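Local coordinates for protein blood group a-and b-cleaving endo-beta-galactosidase (Streptococcus pneumoniae, PDB 2YGL) that probably binds blood group carbohydrate antigens through its tandem family 51 carbohydrate-binding modules, carried by a family 98 glycoside hydrolase that cleaves A and B antigens, at residues S15-G20 / S69-D74; I61-D66 / L148-G153. All blocks are in the same frame, centred on the assembly; numbering follows the deposited sequence.

Interaction 1. Residues S15-G20 / S69-D74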
loop_
_atom_site.group_PDB
_atom_site.type_symbol
_atom_site.label_atom_id
_atom_site.label_comp_id
_atom_site.label_asym_id
_atom_site.label_seq_id
_atom_site.Cartn_x
_atom_site.Cartn_y
_atom_site.Cartn_z
ATOM N N SER A 15 17.705 1.430 14.185
ATOM C CA SER A 15 18.982 1.103 13.550
ATOM C C SER A 15 20.138 1.613 14.409
ATOM O O SER A 15 21.206 1.001 14.456
ATOM C CB SER A 15 19.055 1.676 12.133
ATOM O OG SER A 15 18.875 3.083 12.132
ATOM N N SER A 16 19.907 2.735 15.085
ATOM C CA SER A 16 20.834 3.274 16.078
ATOM C C SER A 16 20.107 4.238 17.017
ATOM O O SER A 16 19.042 4.771 16.685
ATOM C CB SER A 16 22.028 3.969 15.412
ATOM O OG SER A 16 21.606 5.070 14.626
ATOM N N ALA A 17 20.689 4.444 18.194
ATOM C CA ALA A 17 20.130 5.350 19.187
ATOM C C ALA A 17 21.240 5.929 20.052
ATOM O O ALA A 17 22.035 5.189 20.633
ATOM C CB ALA A 17 19.096 4.632 20.050
ATOM N N THR A 18 21.303 7.256 20.112
ATOM C CA THR A 18 22.233 7.943 21.002
ATOM C C THR A 18 21.472 8.910 21.906
ATOM O O THR A 18 20.423 9.442 21.525
ATOM C CB THR A 18 23.327 8.719 20.228
ATOM O OG1 THR A 18 22.717 9.730 19.417
ATOM C CG2 THR A 18 24.161 7.779 19.350
ATOM N N HIS A 19 22.011 9.123 23.103
ATOM C CA HIS A 19 21.431 10.037 24.082
ATOM C C HIS A 19 22.519 10.915 24.705
ATOM O O HIS A 19 23.712 10.662 24.514
ATOM C CB HIS A 19 20.663 9.263 25.166
ATOM C CG HIS A 19 21.495 8.262 25.911
ATOM N ND1 HIS A 19 22.395 8.622 26.893
ATOM C CD2 HIS A 19 21.552 6.911 25.827
ATOM C CE1 HIS A 19 22.978 7.537 27.372
ATOM N NE2 HIS A 19 22.482 6.486 26.744
ATOM N N GLY A 20 22.098 11.934 25.449
ATOM C CA GLY A 20 23.019 12.899 26.040
ATOM C C GLY A 20 23.451 12.632 27.470
ATOM O O GLY A 20 24.160 13.447 28.058
ATOM N N SER A 69 21.281 14.290 20.008
ATOM C CA SER A 69 20.872 12.918 20.285
ATOM C C SER A 69 20.081 12.459 19.065
ATOM O O SER A 69 19.208 13.182 18.582
ATOM C CB SER A 69 19.998 12.864 21.543
ATOM O OG SER A 69 19.126 11.741 21.529
ATOM N N VAL A 70 20.396 11.268 18.559
ATOM C CA VAL A 70 19.775 10.760 17.331
ATOM C C VAL A 70 19.237 9.338 17.508
ATOM O O VAL A 70 19.959 8.436 17.935
ATOM C CB VAL A 70 20.764 10.806 16.119
ATOM C CG1 VAL A 70 20.171 10.110 14.895
ATOM C CG2 VAL A 70 21.138 12.238 15.774
ATOM N N ILE A 71 17.959 9.154 17.178
ATOM C CA ILE A 71 17.342 7.829 17.140
ATOM C C ILE A 71 16.784 7.591 15.733
ATOM O O ILE A 71 15.880 8.304 15.279
ATOM C CB ILE A 71 16.240 7.673 18.217
ATOM C CG1 ILE A 71 16.789 8.046 19.598
ATOM C CG2 ILE A 71 15.708 6.242 18.235
ATOM C CD1 ILE A 71 15.791 8.717 20.507
ATOM N N SER A 72 17.343 6.597 15.047
ATOM C CA SER A 72 17.017 6.334 13.645
ATOM C C SER A 72 16.341 4.985 13.439
ATOM O O SER A 72 16.631 4.018 14.151
ATOM C CB SER A 72 18.279 6.403 12.784
ATOM O OG SER A 72 18.885 7.679 12.881
ATOM N N TYR A 73 15.449 4.932 12.451
ATOM C CA TYR A 73 14.750 3.702 12.084
ATOM C C TYR A 73 14.826 3.457 10.581
ATOM O O TYR A 73 14.685 4.389 9.778
ATOM C CB TYR A 73 13.282 3.763 12.519
ATOM C CG TYR A 73 13.073 3.829 14.018
ATOM C CD1 TYR A 73 13.117 5.049 14.695
ATOM C CD2 TYR A 73 12.821 2.673 14.757
ATOM C CE1 TYR A 73 12.928 5.117 16.067
ATOM C CE2 TYR A 73 12.625 2.730 16.134
ATOM C CZ TYR A 73 12.684 3.958 16.782
ATOM O OH TYR A 73 12.494 4.031 18.142
ATOM N N ASP A 74 15.049 2.199 10.212
ATOM C CA ASP A 74 15.033 1.783 8.815
ATOM C C ASP A 74 13.594 1.532 8.394
ATOM O O ASP A 74 12.932 0.633 8.912
ATOM C CB ASP A 74 15.890 0.526 8.608
ATOM C CG ASP A 74 15.894 0.036 7.158
ATOM O OD1 ASP A 74 15.476 0.785 6.244
ATOM O OD2 ASP A 74 16.328 -1.112 6.930
HETATM O O HOH W 1 21.969 7.220 16.164
#
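The carbonyl oxygen of Val-70 is gripped twice, by Thr-18 N at 2.8 Å and by a water that also bonds Ser-16 OG. This is the edge of the five-stranded antiparallel sheet in the first NPCBM (CBM51) module, where the short strand 16-17 lies along strand 69-74. Ser-16 and Ser-72 form a hydrogen-bonded pair, with Ser-72 N giving a nearly straight bond to Ser-16 O (3.0 Å, 168°). Ala-17 and Ile-71 form the next, non-hydrogen-bonded pair. On that face Ala-17 CB lies 4.1 Å from Ile-71 CG1. At one end Ser-15 N reaches Ser-72 O at 2.8 Å.

Past Ala-17 side-chain hydroxyls join the backbone pairing. Thr-18 OG1 sits between its own backbone N and carbonyl carbon (chi1 62°), and from there it accepts a hydrogen bond from Val-70 N at 2.9 Å. The hydroxyl of Ser-69 supplies the last rung. Its OG, anti to the backbone N of the same residue, also hydrogen-bonds Thr-63 OG1. Ser-69 OG donates to Thr-18 O at 2.6 Å, tilted 24° from the carbonyl plane.

Interaction 2. Residues I61-D66 / L148-G153. With CA (calcium ion), chain C.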
loop_
_atom_site.group_PDB
_atom_site.type_symbol
_atom_site.label_atom_id
_atom_site.label_comp_id
_atom_site.label_asym_id
_atom_site.label_seq_id
_atom_site.Cartn_x
_atom_site.Cartn_y
_atom_site.Cartn_z
ATOM N N ILE A 61 8.919 7.292 22.841
ATOM C CA ILE A 61 10.365 7.157 22.982
ATOM C C ILE A 61 10.880 8.244 23.926
ATOM O O ILE A 61 10.574 9.425 23.748
ATOM C CB ILE A 61 11.085 7.260 21.601
ATOM C CG1 ILE A 61 10.602 6.171 20.626
ATOM C CG2 ILE A 61 12.598 7.218 21.761
ATOM C CD1 ILE A 61 10.892 4.729 21.050
ATOM N N GLY A 62 11.655 7.836 24.926
ATOM C CA GLY A 62 12.230 8.761 25.903
ATOM C C GLY A 62 13.744 8.815 25.829
ATOM O O GLY A 62 14.419 7.796 25.976
ATOM N N THR A 63 14.276 10.013 25.599
ATOM C CA THR A 63 15.718 10.209 25.466
ATOM C C THR A 63 16.217 11.401 26.288
ATOM O O THR A 63 15.424 12.123 26.901
ATOM C CB THR A 63 16.132 10.373 23.972
ATOM O OG1 THR A 63 17.558 10.309 23.852
ATOM C CG2 THR A 63 15.624 11.702 23.389
ATOM N N VAL A 64 17.536 11.577 26.307
ATOM C CA VAL A 64 18.159 12.812 26.767
ATOM C C VAL A 64 18.826 13.468 25.554
ATOM O O VAL A 64 19.561 12.814 24.810
ATOM C CB VAL A 64 19.195 12.559 27.894
ATOM C CG1 VAL A 64 19.993 13.825 28.202
ATOM C CG2 VAL A 64 18.502 12.060 29.151
ATOM N N ALA A 65 18.546 14.754 25.354
ATOM C CA ALA A 65 19.086 15.500 24.222
ATOM C C ALA A 65 20.610 15.620 24.280
ATOM O O ALA A 65 21.207 15.621 25.361
ATOM C CB ALA A 65 18.436 16.878 24.140
ATOM N N ASP A 66 21.232 15.699 23.106
ATOM C CA ASP A 66 22.669 15.938 22.997
ATOM C C ASP A 66 22.915 16.975 21.897
ATOM O O ASP A 66 22.140 17.922 21.764
ATOM C CB ASP A 66 23.425 14.630 22.731
ATOM C CG ASP A 66 24.796 14.595 23.397
ATOM O OD1 ASP A 66 25.183 15.593 24.044
ATOM O OD2 ASP A 66 25.488 13.564 23.280
ATOM N N LEU A 148 15.028 10.836 14.579
ATOM C CA LEU A 148 14.530 11.672 15.663
ATOM C C LEU A 148 15.716 12.370 16.327
ATOM O O LEU A 148 16.550 11.724 16.969
ATOM C CB LEU A 148 13.759 10.820 16.679
ATOM C CG LEU A 148 12.278 10.485 16.443
ATOM C CD1 LEU A 148 11.983 9.928 15.048
ATOM C CD2 LEU A 148 11.789 9.518 17.514
ATOM N N LYS A 149 15.786 13.689 16.162
ATOM C CA LYS A 149 16.938 14.473 16.607
ATOM C C LYS A 149 16.555 15.479 17.688
ATOM O O LYS A 149 15.549 16.175 17.564
ATOM C CB LYS A 149 17.569 15.211 15.423
ATOM C CG LYS A 149 18.053 14.306 14.294
ATOM C CD LYS A 149 18.320 15.094 13.010
ATOM C CE LYS A 149 19.647 15.840 13.052
ATOM N NZ LYS A 149 19.824 16.711 11.855
ATOM N N SER A 150 17.363 15.554 18.743
ATOM C CA SER A 150 17.140 16.532 19.809
ATOM C C SER A 150 18.430 17.241 20.210
ATOM O O SER A 150 19.455 16.600 20.460
ATOM C CB SER A 150 16.450 15.900 21.025
ATOM O OG SER A 150 17.151 14.767 21.495
ATOM N N PHE A 151 18.361 18.569 20.261
ATOM C CA PHE A 151 19.530 19.409 20.514
ATOM C C PHE A 151 19.493 20.006 21.924
ATOM O O PHE A 151 18.602 20.792 22.257
ATOM C CB PHE A 151 19.644 20.506 19.445
ATOM C CG PHE A 151 19.988 19.986 18.068
ATOM C CD1 PHE A 151 18.993 19.526 17.206
ATOM C CD2 PHE A 151 21.312 19.961 17.631
ATOM C CE1 PHE A 151 19.308 19.045 15.932
ATOM C CE2 PHE A 151 21.639 19.484 16.357
ATOM C CZ PHE A 151 20.633 19.023 15.508
ATOM N N ALA A 152 20.473 19.617 22.739
ATOM C CA ALA A 152 20.527 19.978 24.159
ATOM C C ALA A 152 20.955 21.416 24.422
ATOM O O ALA A 152 20.587 21.994 25.443
ATOM C CB ALA A 152 21.444 19.019 24.912
ATOM N N GLY A 153 21.745 21.985 23.516
ATOM C CA GLY A 153 22.289 23.323 23.722
ATOM C C GLY A 153 23.472 23.311 24.671
ATOM O O GLY A 153 24.334 22.435 24.579
HETATM CA CA CA C . 19.910 21.772 27.615
HETATM O O HOH W 2 22.704 20.967 21.027
HETATM O O HOH W 3 20.952 23.759 27.893
HETATM O O HOH W 4 19.761 21.819 30.001
#
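Ala-65 CB lies over the strand end at Ser-150 to Ala-152, 3.8 Å from Ala-152 CB and 3.6 Å from Ser-150 OG. The serine hydroxyl stands between its own backbone N and carbonyl carbon (chi1 54°). This brings Ser-150 OG within 3.4 Å of Ala-65 CA. Thr-63 CG2 approaches the same hydroxyl oxygen from further back along its strand. The side chains that meet here are small, and the two backbones come close.

A single bridge joins Asp-66 and Phe-151. Its strong bond runs from Ala-152 N to Asp-66 O, 2.6 Å long, nearly straight at 168° and in the carbonyl plane. The return bond, from Asp-66 N to Ser-150 O, is weak at 3.3 Å. Phe-151 CA adds a CH-O contact to Asp-66 O. A water also donates to Asp-66 O and accepts from Gly-153 N, so it ties the chain just past the strand back to the bridge. The same water lies at the edge of the Phe-151 ring, in its plane.

The bridged segment carries a calcium ligand. Ala-152 O binds the calcium ion at 2.3 Å, and two waters, Val-102, His-155 and Asp-159 complete the site. The N-H of that same peptide is the one on Gly-153 that the bridging water accepts.

The contact lies where strands of two sheets converge. Strand 60-64 pairs with strand 160-171 in one sheet, while strand 145-151 runs between strands 69-74 and 105-110 in the other.

In the fold
Both interactions belong to the first of the two modules, and their centres are about 9 Å apart. Both are partly buried. Interaction 1, at the edge of the five-stranded sheet, has exposed residues among those that touch. Interaction 2 has none and joins the two sheets near the calcium ion. Strand 69-74 connects them: it pairs with 16-17 on one side and 145-151 on the other, where Leu-148 N probably bonds Ile-71 O at 2.8 Å. A second probable link runs from Gly-20 N to Val-64 O. The edge pairing has several backbone bonds extended by serine and threonine hydroxyls. The contact between the sheets has one backbone bridge, close-packed small side chains and a metal-bound carbonyl.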